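Carbon monoxide dehydrogenase (Thermococcus sp. AM4, PDB 6T7J) catalyses the oxidation of carbon monoxide to carbon dioxide at a metal cluster, captured here without nickel, and probably passes the electrons on through further iron-sulfur clusters. Local coordinates at residues Gly447-Asn452 with Val523-Ile528; Pro553-Met556 with Ala560-Ile563; Arg527-Leu532 with Gly564-Ala569; Glu420-Ala425 with Leu517-Cys522; Asp102-Val107 with Ser231-Tyr236. One frame throughout, in Å; residues are numbered along the deposited sequence.

How the interactions relate
Interactions 1, 3 and 4 gather round one parallel sheet: interaction 1 packs helix 525-538 on inner strand 444-448, interaction 3 sets that helix beside helix 558-569, and interaction 4 holds helix 419-425 to edge strand 516-518. Interaction 2 folds the loop after strand 548-552 back on the start of helix 558-569. Centres of interactions 1 and 2, and of 1 and 3, lie about 9 Å apart; those of 2 and 4 about 21 Å. Interaction 5, earliest in the chain, joins two long helices and meets interaction 1 through Thr235. Loops following strands 444-448, 516-518 and 548-552 of the one sheet bring Cys451, Cys522 and Met556 to the same broken iron-sulfur cluster.

Interaction 1: Gly447-Asn452 with Val523-Ile528; sequences GIVGCN and VDCSRI. With MSK (Broken Fe4S4 cluster), chain F.
Val523 O is held twice by Ser526, whose OG comes within 2.7 Å of Val523 O while its N reaches the same oxygen from the opposite face of the carbonyl plane. The turn leads into helix 525-538, which lies against strand 444-448, an inner strand of a six-stranded parallel sheet with the Rossmann-like order 3-2-1-4-5-6. A salt bridge follows at once: Arg527 NH2 stands 3.0 Å from Asp524 OD2, approaching from above the carboxylate plane, and NH1 of the same guanidinium pairs with Asp239.

Across the contact the touches are apolar. With chi1 at -54°, Val449 CG1 lies beside its own backbone N, and from there it touches Cys525 SG at 3.5 Å. The same methyl meets Ile528 CD1 at 4.2 Å. That CD1 also sits over the backbone of Gly447, 4.1 Å from its CA, where a beta carbon would strike it. The strand ends at Ile448, and after Val449 comes Gly450, whose backbone angles would jam any beta carbon against the preceding carbonyl. The loop there delivers the next residue to the broken cluster, with Cys451 SG bound to iron FE3 at 2.4 Å.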
# COMPACT_ATOMS: atom_id res chain seq x y z
N GLY A 447 21.59 -5.23 18.46
CA GLY A 447 20.25 -4.76 18.70
C GLY A 447 19.21 -5.83 18.47
O GLY A 447 19.12 -6.40 17.37
N ILE A 448 18.43 -6.13 19.50
CA ILE A 448 17.36 -7.12 19.42
C ILE A 448 16.02 -6.39 19.50
O ILE A 448 15.79 -5.57 20.40
CB ILE A 448 17.49 -8.19 20.52
CG1 ILE A 448 18.96 -8.55 20.73
CG2 ILE A 448 16.72 -9.43 20.13
CD1 ILE A 448 19.19 -9.62 21.78
N VAL A 449 15.16 -6.67 18.53
CA VAL A 449 13.89 -5.99 18.35
C VAL A 449 12.85 -7.03 17.94
O VAL A 449 13.16 -8.21 17.76
CB VAL A 449 13.98 -4.88 17.28
CG1 VAL A 449 15.11 -3.90 17.60
CG2 VAL A 449 14.18 -5.48 15.90
N GLY A 450 11.61 -6.59 17.79
CA GLY A 450 10.61 -7.39 17.11
C GLY A 450 9.44 -7.74 18.01
O GLY A 450 9.34 -7.31 19.16
N CYS A 451 8.56 -8.57 17.45
CA CYS A 451 7.24 -8.88 17.97
C CYS A 451 7.27 -10.16 18.80
O CYS A 451 8.33 -10.63 19.23
CB CYS A 451 6.28 -8.99 16.78
SG CYS A 451 6.61 -7.80 15.47
N ASN A 452 6.09 -10.73 19.04
CA ASN A 452 5.92 -12.10 19.51
C ASN A 452 5.14 -12.86 18.45
O ASN A 452 4.29 -12.30 17.76
CB ASN A 452 5.18 -12.17 20.85
CG ASN A 452 6.05 -11.76 22.02
OD1 ASN A 452 5.60 -11.05 22.92
ND2 ASN A 452 7.30 -12.21 22.01
N VAL A 523 9.55 2.40 17.03
CA VAL A 523 10.10 3.53 16.30
C VAL A 523 11.46 3.91 16.87
O VAL A 523 12.33 4.42 16.15
CB VAL A 523 9.13 4.72 16.31
CG1 VAL A 523 7.93 4.43 15.41
CG2 VAL A 523 8.67 5.03 17.73
N ASP A 524 11.68 3.64 18.16
CA ASP A 524 12.96 3.94 18.79
C ASP A 524 14.08 3.03 18.32
O ASP A 524 15.22 3.19 18.78
CB ASP A 524 12.84 3.86 20.31
CG ASP A 524 12.18 5.09 20.90
OD1 ASP A 524 11.79 5.98 20.11
OD2 ASP A 524 12.06 5.17 22.14
N CYS A 525 13.81 2.08 17.42
CA CYS A 525 14.91 1.44 16.70
C CYS A 525 15.73 2.48 15.95
O CYS A 525 16.92 2.26 15.69
CB CYS A 525 14.39 0.38 15.73
SG CYS A 525 13.53 -0.99 16.49
N SER A 526 15.12 3.62 15.59
CA SER A 526 15.89 4.72 15.02
C SER A 526 17.06 5.09 15.92
O SER A 526 18.15 5.40 15.43
CB SER A 526 14.98 5.93 14.79
OG SER A 526 14.30 6.32 15.97
N ARG A 527 16.85 5.04 17.24
CA ARG A 527 17.94 5.28 18.19
C ARG A 527 19.13 4.38 17.88
O ARG A 527 20.28 4.85 17.82
CB ARG A 527 17.46 5.04 19.62
CG ARG A 527 16.38 5.98 20.11
CD ARG A 527 16.34 6.00 21.63
NE ARG A 527 15.01 6.31 22.15
CZ ARG A 527 14.58 7.54 22.40
NH1 ARG A 527 15.38 8.58 22.18
NH2 ARG A 527 13.36 7.73 22.88
N ILE A 528 18.87 3.09 17.68
CA ILE A 528 19.93 2.16 17.30
C ILE A 528 20.69 2.69 16.09
O ILE A 528 21.92 2.78 16.10
CB ILE A 528 19.34 0.76 17.03
CG1 ILE A 528 19.01 0.06 18.36
CG2 ILE A 528 20.29 -0.08 16.20
CD1 ILE A 528 18.26 -1.24 18.19
S1 MSK F . 4.23 -3.70 19.54
S3 MSK F . 5.34 -4.43 16.33
S4 MSK F . 4.22 -6.98 18.34
S5 MSK F . 7.04 -5.10 18.99
FE1 MSK F . 5.32 -1.96 18.59
FE2 MSK F . 5.24 -5.77 19.85
FE3 MSK F . 6.01 -6.33 17.28
FE4 MSK F . 3.70 -4.98 17.74

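Interaction 2: Pro553-Met556 with Ala560-Ile563; sequences PEWM and AVSI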
# COMPACT_ATOMS: atom_id res chain seq x y z
N PRO A 553 13.98 -12.00 16.82
CA PRO A 553 13.86 -13.45 17.06
C PRO A 553 12.46 -14.00 16.90
O PRO A 553 12.31 -15.18 16.56
CB PRO A 553 14.37 -13.62 18.50
CG PRO A 553 15.04 -12.32 18.85
CD PRO A 553 14.35 -11.27 18.04
N GLU A 554 11.42 -13.20 17.15
CA GLU A 554 10.05 -13.71 17.19
C GLU A 554 9.10 -12.77 16.47
O GLU A 554 7.94 -12.58 16.88
CB GLU A 554 9.59 -13.94 18.64
CG GLU A 554 10.56 -14.76 19.48
CD GLU A 554 10.21 -14.74 20.96
OE1 GLU A 554 9.04 -14.48 21.30
OE2 GLU A 554 11.12 -15.00 21.78
N TRP A 555 9.55 -12.17 15.37
CA TRP A 555 8.78 -11.14 14.69
C TRP A 555 7.50 -11.72 14.08
O TRP A 555 7.40 -12.91 13.78
CB TRP A 555 9.62 -10.48 13.60
CG TRP A 555 9.87 -11.35 12.41
CD1 TRP A 555 10.90 -12.22 12.23
CD2 TRP A 555 9.06 -11.44 11.23
NE1 TRP A 555 10.78 -12.85 11.01
CE2 TRP A 555 9.66 -12.39 10.38
CE3 TRP A 555 7.88 -10.80 10.80
CZ2 TRP A 555 9.13 -12.72 9.13
CZ3 TRP A 555 7.36 -11.13 9.57
CH2 TRP A 555 7.98 -12.08 8.75
N MET A 556 6.52 -10.84 13.88
CA MET A 556 5.29 -11.20 13.17
C MET A 556 4.72 -10.08 12.31
O MET A 556 3.99 -10.38 11.36
CB MET A 556 4.21 -11.66 14.15
CG MET A 556 3.66 -10.57 15.07
SD MET A 556 2.29 -9.62 14.39
CE MET A 556 2.27 -8.21 15.50
N ALA A 560 7.87 -5.09 11.48
CA ALA A 560 9.13 -5.79 11.72
C ALA A 560 9.87 -6.06 10.42
O ALA A 560 11.10 -6.01 10.37
CB ALA A 560 8.87 -7.10 12.47
N VAL A 561 9.13 -6.33 9.34
CA VAL A 561 9.77 -6.54 8.04
C VAL A 561 10.43 -5.26 7.57
O VAL A 561 11.58 -5.27 7.10
CB VAL A 561 8.74 -7.06 7.02
CG1 VAL A 561 9.42 -7.30 5.67
CG2 VAL A 561 8.08 -8.33 7.52
N SER A 562 9.74 -4.13 7.70
CA SER A 562 10.35 -2.85 7.33
C SER A 562 11.58 -2.56 8.18
O SER A 562 12.60 -2.08 7.67
CB SER A 562 9.33 -1.72 7.46
OG SER A 562 9.92 -0.47 7.14
N ILE A 563 11.50 -2.84 9.48
CA ILE A 563 12.62 -2.56 10.38
C ILE A 563 13.83 -3.41 10.01
O ILE A 563 14.95 -2.91 9.91
CB ILE A 563 12.20 -2.80 11.85
CG1 ILE A 563 11.23 -1.72 12.31
CG2 ILE A 563 13.43 -2.83 12.75
CD1 ILE A 563 10.46 -2.10 13.56
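The backbone leaves strand 548-552, turns through residues 553-556 and enters helix 558-569, bringing the CA atoms of Trp555 and Ala560 to 6.1 Å. This is a strand-loop-helix connection at the C-terminal end of a strand in the parallel sheet, and its loop carries Met556 to the broken iron-sulfur cluster. The contact is apolar. Trp555 CB meets the methyl CB of Ala560 at 3.6 Å, close to the base of the indole. With chi1 at 72°, CG lies between backbone N and carbonyl carbon, which swings the six-membered ring toward Val561. There CZ3 of Trp555 touches Val561 CG2 at 3.5 Å, and CH2 of the indole follows at 3.9 Å from the same methyl.

The polar end of the indole is tied down separately, NE1 bonding to Val578 O, and Ala59 of the second subunit also packs on Trp555. With an alanine here the indole is gone, which is likely to open a gap beside Val561 and leave Val578 O without this donor. Between the two main touches, Trp555 CE3 stands 4.1 Å from Val561 CG2 and 4.2 Å from Ala560 CB.

Interaction 3: Arg527-Leu532 with Gly564-Ala569; sequences RILIAL and GTYFVA
Leu529 reaches from helix 525-538 into the angle between two rings, those of Tyr566 and Phe567 on helix 558-569. The helices belong to successive beta-alpha-beta units of the parallel sheet and lie side by side on it, their short segments running in nearly the same direction, 10° apart, with axes 11.5 Å from each other. The CB of Leu529 points toward the partner helix. From it, chi1 of -72° sets CG anti to the carbonyl carbon, and the branch point comes within 4.0 Å of Phe567 CE1. The two methyls then part. CD1 turns to the tyrosine, 3.6 Å from Tyr566 CE1 and just as close to the neighbouring ring carbon CD1. CD2 goes to the phenylalanine and meets it at the ring edge, in plane, 3.6 Å from Phe567 CE1.

With an alanine in its place both methyls go, which would probably open a gap between the two rings and let them turn more freely. Trp228 of helix 212-242 packs on Leu529 as well. Tyr566 reaches across to helix 525-538, its OH lying beside Cys525 CB.

Ile528 brings a second branched chain to the phenylalanine, and the two side chains cross at about a right angle. Its CG2 sits 3.9 Å from Phe567 CE1, so this one ring carbon is shared by methyls of two consecutive residues. Farther out, Ile528 CD1 reaches the end of the ring, 4.2 Å from Phe567 CZ.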
# COMPACT_ATOMS: atom_id res chain seq x y z
N ARG A 527 16.85 5.04 17.24
CA ARG A 527 17.94 5.28 18.19
C ARG A 527 19.13 4.38 17.88
O ARG A 527 20.28 4.85 17.82
CB ARG A 527 17.46 5.04 19.62
CG ARG A 527 16.38 5.98 20.11
CD ARG A 527 16.34 6.00 21.63
NE ARG A 527 15.01 6.31 22.15
CZ ARG A 527 14.58 7.54 22.40
NH1 ARG A 527 15.38 8.58 22.18
NH2 ARG A 527 13.36 7.73 22.88
N ILE A 528 18.87 3.09 17.68
CA ILE A 528 19.93 2.16 17.30
C ILE A 528 20.69 2.69 16.09
O ILE A 528 21.92 2.78 16.10
CB ILE A 528 19.34 0.76 17.03
CG1 ILE A 528 19.01 0.06 18.36
CG2 ILE A 528 20.29 -0.08 16.20
CD1 ILE A 528 18.26 -1.24 18.19
N LEU A 529 19.95 3.10 15.05
CA LEU A 529 20.59 3.62 13.85
C LEU A 529 21.46 4.84 14.15
O LEU A 529 22.49 5.04 13.51
CB LEU A 529 19.54 3.96 12.80
CG LEU A 529 18.85 2.78 12.11
CD1 LEU A 529 18.04 3.25 10.92
CD2 LEU A 529 19.87 1.73 11.70
N ILE A 530 21.05 5.66 15.12
CA ILE A 530 21.89 6.77 15.53
C ILE A 530 23.15 6.26 16.21
O ILE A 530 24.27 6.65 15.85
CB ILE A 530 21.11 7.74 16.44
CG1 ILE A 530 19.98 8.41 15.66
CG2 ILE A 530 22.04 8.80 17.01
CD1 ILE A 530 20.47 9.21 14.46
N ALA A 531 22.99 5.33 17.16
CA ALA A 531 24.13 4.83 17.92
C ALA A 531 25.21 4.29 17.00
O ALA A 531 26.34 4.80 16.98
CB ALA A 531 23.66 3.75 18.90
N LEU A 532 24.87 3.27 16.20
CA LEU A 532 25.79 2.77 15.19
C LEU A 532 26.34 3.90 14.34
O LEU A 532 27.55 4.02 14.14
CB LEU A 532 25.08 1.73 14.32
CG LEU A 532 24.49 0.53 15.06
CD1 LEU A 532 23.53 -0.25 14.17
CD2 LEU A 532 25.60 -0.37 15.59
N GLY A 564 13.61 -4.71 9.80
CA GLY A 564 14.71 -5.58 9.40
C GLY A 564 15.31 -5.17 8.07
O GLY A 564 16.53 -5.21 7.89
N THR A 565 14.45 -4.76 7.13
CA THR A 565 14.96 -4.36 5.82
C THR A 565 15.80 -3.09 5.92
O THR A 565 16.84 -2.99 5.27
CB THR A 565 13.80 -4.16 4.84
OG1 THR A 565 13.04 -5.37 4.76
CG2 THR A 565 14.34 -3.81 3.46
N TYR A 566 15.38 -2.11 6.73
CA TYR A 566 16.20 -0.91 6.81
C TYR A 566 17.41 -1.09 7.72
O TYR A 566 18.38 -0.35 7.59
CB TYR A 566 15.37 0.32 7.23
CG TYR A 566 14.92 0.50 8.67
CD1 TYR A 566 15.84 0.63 9.71
CD2 TYR A 566 13.57 0.62 8.98
CE1 TYR A 566 15.42 0.82 11.02
CE2 TYR A 566 13.14 0.82 10.28
CZ TYR A 566 14.07 0.92 11.29
OH TYR A 566 13.64 1.11 12.59
N PHE A 567 17.38 -2.09 8.61
CA PHE A 567 18.62 -2.48 9.27
C PHE A 567 19.61 -3.03 8.25
O PHE A 567 20.74 -2.54 8.14
CB PHE A 567 18.33 -3.51 10.36
CG PHE A 567 17.99 -2.90 11.69
CD1 PHE A 567 18.34 -1.59 11.98
CD2 PHE A 567 17.30 -3.63 12.65
CE1 PHE A 567 18.03 -1.02 13.19
CE2 PHE A 567 16.99 -3.06 13.87
CZ PHE A 567 17.35 -1.75 14.14
N VAL A 568 19.18 -4.02 7.46
CA VAL A 568 20.03 -4.54 6.39
C VAL A 568 20.56 -3.40 5.53
O VAL A 568 21.78 -3.27 5.32
CB VAL A 568 19.26 -5.57 5.54
CG1 VAL A 568 20.04 -5.91 4.29
CG2 VAL A 568 18.98 -6.83 6.35
N ALA A 569 19.66 -2.53 5.05
CA ALA A 569 20.06 -1.44 4.17
C ALA A 569 21.00 -0.46 4.86
O ALA A 569 21.80 0.20 4.19
CB ALA A 569 18.81 -0.71 3.67

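Interaction 4: Glu420-Ala425 with Leu517-Cys522; sequences EAIVEA and LHMGSC. With MSK (Broken Fe4S4 cluster), chain F.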
# COMPACT_ATOMS: atom_id res chain seq x y z
N GLU A 420 21.38 9.72 23.98
CA GLU A 420 21.84 10.78 24.86
C GLU A 420 22.17 10.25 26.25
O GLU A 420 23.20 10.60 26.83
CB GLU A 420 20.79 11.89 24.93
CG GLU A 420 20.66 12.71 23.66
CD GLU A 420 19.72 12.08 22.65
OE1 GLU A 420 19.68 12.56 21.50
OE2 GLU A 420 19.02 11.11 23.01
N ALA A 421 21.30 9.40 26.79
CA ALA A 421 21.54 8.83 28.11
C ALA A 421 22.79 7.96 28.11
O ALA A 421 23.57 7.98 29.07
CB ALA A 421 20.33 8.02 28.57
N ILE A 422 23.01 7.20 27.04
CA ILE A 422 24.19 6.35 26.95
C ILE A 422 25.46 7.20 26.90
O ILE A 422 26.45 6.91 27.58
CB ILE A 422 24.09 5.41 25.74
CG1 ILE A 422 22.95 4.40 25.95
CG2 ILE A 422 25.40 4.68 25.51
CD1 ILE A 422 22.43 3.80 24.67
N VAL A 423 25.45 8.26 26.08
CA VAL A 423 26.63 9.13 26.00
C VAL A 423 26.88 9.82 27.33
O VAL A 423 28.03 10.00 27.75
CB VAL A 423 26.46 10.14 24.85
CG1 VAL A 423 27.57 11.19 24.89
CG2 VAL A 423 26.46 9.43 23.51
N GLU A 424 25.81 10.20 28.04
CA GLU A 424 25.96 10.76 29.37
C GLU A 424 26.55 9.74 30.34
O GLU A 424 27.30 10.10 31.25
CB GLU A 424 24.62 11.26 29.90
CG GLU A 424 24.32 12.72 29.58
CD GLU A 424 23.08 13.22 30.31
OE1 GLU A 424 22.56 14.29 29.93
OE2 GLU A 424 22.64 12.55 31.26
N ALA A 425 26.22 8.46 30.15
CA ALA A 425 26.78 7.42 31.01
C ALA A 425 28.28 7.25 30.78
O ALA A 425 29.01 6.87 31.71
CB ALA A 425 26.05 6.10 30.78
N LEU A 517 20.34 -3.11 27.33
CA LEU A 517 19.93 -1.71 27.29
C LEU A 517 18.59 -1.58 26.58
O LEU A 517 18.48 -1.82 25.36
CB LEU A 517 21.00 -0.85 26.61
CG LEU A 517 22.38 -0.87 27.28
CD1 LEU A 517 23.31 0.17 26.68
CD2 LEU A 517 22.26 -0.67 28.79
N HIS A 518 17.57 -1.19 27.34
CA HIS A 518 16.25 -0.87 26.80
C HIS A 518 16.31 0.49 26.12
O HIS A 518 16.45 1.51 26.79
CB HIS A 518 15.21 -0.87 27.92
CG HIS A 518 13.79 -0.82 27.44
ND1 HIS A 518 13.45 -0.45 26.16
CD2 HIS A 518 12.63 -1.09 28.08
CE1 HIS A 518 12.13 -0.49 26.03
NE2 HIS A 518 11.61 -0.88 27.18
N MET A 519 16.21 0.51 24.79
CA MET A 519 16.33 1.74 24.03
C MET A 519 14.99 2.28 23.55
O MET A 519 14.96 3.28 22.82
CB MET A 519 17.28 1.54 22.85
CG MET A 519 18.70 1.19 23.29
SD MET A 519 19.93 1.37 21.99
CE MET A 519 20.09 3.15 21.91
N GLY A 520 13.87 1.66 23.95
CA GLY A 520 12.56 2.24 23.76
C GLY A 520 11.65 1.34 22.93
O GLY A 520 11.68 0.11 23.06
N SER A 521 10.85 1.97 22.08
CA SER A 521 9.77 1.33 21.34
C SER A 521 10.22 0.97 19.93
O SER A 521 11.39 1.11 19.56
CB SER A 521 8.54 2.24 21.33
OG SER A 521 8.83 3.47 20.67
N CYS A 522 9.26 0.52 19.11
CA CYS A 522 9.58 0.06 17.76
C CYS A 522 10.11 1.19 16.89
O CYS A 522 11.01 0.98 16.06
CB CYS A 522 8.36 -0.59 17.12
SG CYS A 522 8.27 -2.38 17.32
S1 MSK F . 4.23 -3.70 19.54
S3 MSK F . 5.34 -4.43 16.33
S4 MSK F . 4.22 -6.98 18.34
S5 MSK F . 7.04 -5.10 18.99
FE1 MSK F . 5.32 -1.96 18.59
FE2 MSK F . 5.24 -5.77 19.85
FE3 MSK F . 6.01 -6.33 17.28
FE4 MSK F . 3.70 -4.98 17.74
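Strand 516-518 is an outermost strand of the six-stranded parallel sheet, and helix 419-425 packs beside it where the chain turns toward the cluster site. The helix sends in one residue, Ile422, whose CA is 9.1 Å from the CA of Leu517, so the meeting is left to side-chain ends. Ile422 CD1 touches Met519 CE at 3.7 Å, and the two chains cross at about a right angle. Met519 is extended at chi2 and bends at chi3 (75°), which turns its terminal methyl onto the isoleucine. Leu517 adds a looser touch, its CD1 4.2 Å from Ile422 CD1. Val477 of the next strand packs on both Leu517 and Met519.

A hydrogen bond spans Met519: Gly520 N donates to His518 ND1 over 3.1 Å, meeting the imidazole 26° out of its plane. NE2, at the other side of the ring, bonds to Asn308 OD1. The loop then reaches Cys522, whose SG lies 3.2 Å from FE1 of the broken cluster.

The two segments thus meet through methyl groups alone, a hydrophobic hold without directional bonds. With ND1 accepting from the backbone, the proton of a neutral His518 would probably sit on NE2, facing Asn308, leaving each ring nitrogen with a partner.

Interaction 5: Asp102-Val107 with Ser231-Tyr236; sequences DHARDV and SMMATY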
# COMPACT_ATOMS: atom_id res chain seq x y z
N ASP A 102 2.41 6.84 9.57
CA ASP A 102 1.21 7.43 10.13
C ASP A 102 1.41 7.78 11.61
O ASP A 102 0.92 8.81 12.08
CB ASP A 102 0.02 6.49 9.95
CG ASP A 102 -0.97 7.00 8.91
OD1 ASP A 102 -0.67 8.00 8.23
OD2 ASP A 102 -2.05 6.39 8.76
N HIS A 103 2.12 6.92 12.34
CA HIS A 103 2.54 7.25 13.70
C HIS A 103 3.29 8.58 13.73
O HIS A 103 2.94 9.52 14.47
CB HIS A 103 3.40 6.10 14.23
CG HIS A 103 3.78 6.21 15.68
ND1 HIS A 103 3.59 7.36 16.42
CD2 HIS A 103 4.36 5.31 16.51
CE1 HIS A 103 4.03 7.16 17.65
NE2 HIS A 103 4.50 5.92 17.73
N ALA A 104 4.34 8.68 12.90
CA ALA A 104 5.11 9.91 12.82
C ALA A 104 4.25 11.10 12.41
O ALA A 104 4.46 12.22 12.89
CB ALA A 104 6.27 9.74 11.85
N ARG A 105 3.28 10.87 11.53
CA ARG A 105 2.43 11.96 11.04
C ARG A 105 1.55 12.52 12.15
O ARG A 105 1.37 13.74 12.25
CB ARG A 105 1.58 11.47 9.87
CG ARG A 105 1.03 12.58 8.99
CD ARG A 105 -0.13 12.09 8.13
NE ARG A 105 0.10 10.73 7.63
CZ ARG A 105 0.63 10.45 6.45
NH1 ARG A 105 0.80 9.19 6.07
NH2 ARG A 105 1.01 11.43 5.63
N ASP A 106 1.00 11.64 12.98
CA ASP A 106 0.21 12.12 14.12
C ASP A 106 1.08 12.92 15.09
O ASP A 106 0.67 14.00 15.57
CB ASP A 106 -0.45 10.94 14.83
CG ASP A 106 -1.57 10.32 14.01
OD1 ASP A 106 -2.10 11.02 13.12
OD2 ASP A 106 -1.90 9.14 14.25
N VAL A 107 2.29 12.43 15.38
CA VAL A 107 3.13 13.21 16.29
C VAL A 107 3.56 14.53 15.64
O VAL A 107 3.69 15.54 16.33
CB VAL A 107 4.35 12.39 16.76
CG1 VAL A 107 5.10 13.16 17.84
CG2 VAL A 107 3.91 11.04 17.29
N SER A 231 10.25 6.86 11.22
CA SER A 231 10.50 6.42 12.59
C SER A 231 11.44 7.38 13.31
O SER A 231 11.28 7.64 14.51
CB SER A 231 11.07 5.00 12.59
OG SER A 231 10.05 4.03 12.67
N MET A 232 12.43 7.92 12.59
CA MET A 232 13.35 8.88 13.17
C MET A 232 12.62 10.14 13.62
O MET A 232 12.86 10.65 14.72
CB MET A 232 14.44 9.23 12.15
CG MET A 232 15.61 10.01 12.74
SD MET A 232 16.69 8.98 13.75
CE MET A 232 17.58 8.08 12.49
N MET A 233 11.72 10.66 12.77
CA MET A 233 10.92 11.81 13.16
C MET A 233 10.05 11.49 14.36
O MET A 233 9.92 12.31 15.28
CB MET A 233 10.05 12.27 11.99
CG MET A 233 10.75 13.15 10.98
SD MET A 233 9.67 13.53 9.59
CE MET A 233 8.12 12.89 10.20
N ALA A 234 9.42 10.31 14.36
CA ALA A 234 8.60 9.91 15.50
C ALA A 234 9.40 9.97 16.79
O ALA A 234 8.97 10.58 17.77
CB ALA A 234 8.04 8.50 15.27
N THR A 235 10.59 9.36 16.80
CA THR A 235 11.41 9.33 18.01
C THR A 235 11.85 10.73 18.42
O THR A 235 11.71 11.12 19.59
CB THR A 235 12.62 8.42 17.79
OG1 THR A 235 12.19 7.07 17.63
CG2 THR A 235 13.58 8.51 18.98
N TYR A 236 12.38 11.50 17.46
CA TYR A 236 12.90 12.83 17.79
C TYR A 236 11.81 13.75 18.31
O TYR A 236 12.01 14.47 19.29
CB TYR A 236 13.58 13.44 16.57
CG TYR A 236 15.10 13.39 16.62
CD1 TYR A 236 15.83 14.46 17.13
CD2 TYR A 236 15.80 12.29 16.14
CE1 TYR A 236 17.21 14.43 17.17
CE2 TYR A 236 17.18 12.25 16.18
CZ TYR A 236 17.88 13.32 16.70
OH TYR A 236 19.26 13.29 16.74
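Apolar contact comes first: Ala104 of helix 81-115 meets Ala234 of helix 212-242 CB to CB at 4.0 Å. These two long helices lie in a part of the chain rich in helix, with no strand between the segments, and they touch here through small residues. Their CA atoms approach to 4.4 Å at this pair, a spacing that larger side chains would hardly permit. Met233 closes one flank. Its chain runs out straight at chi2 and then bends at chi3, bringing CE to 4.0 Å from Ala104 CB. Phe161 of helix 146-162 packs on both Ala104 and Met233, adding a third helix to the apolar group.

Polar bonds are made on faces of the two helices turned from each other. On helix 212-242, Thr235 OG1 hydrogen-bonds to Asp524 OD1 and Ser526 OG, which ties this helix to the start of helix 525-538. On helix 81-115, Asp102 and Arg105 form a salt bridge one turn apart. Both ends have further mates: Asp102 OD2 bonds to His202 of the second subunit, so the pair belongs to the dimer interface, while Arg105 NH2 pairs with Asp194 and the guanidinium makes a cation-pi contact with Phe161. Arg105 grips side-on, NE and NH1 each 2.9 Å from the single oxygen Asp102 OD1, which lies only 9° out of the guanidinium plane.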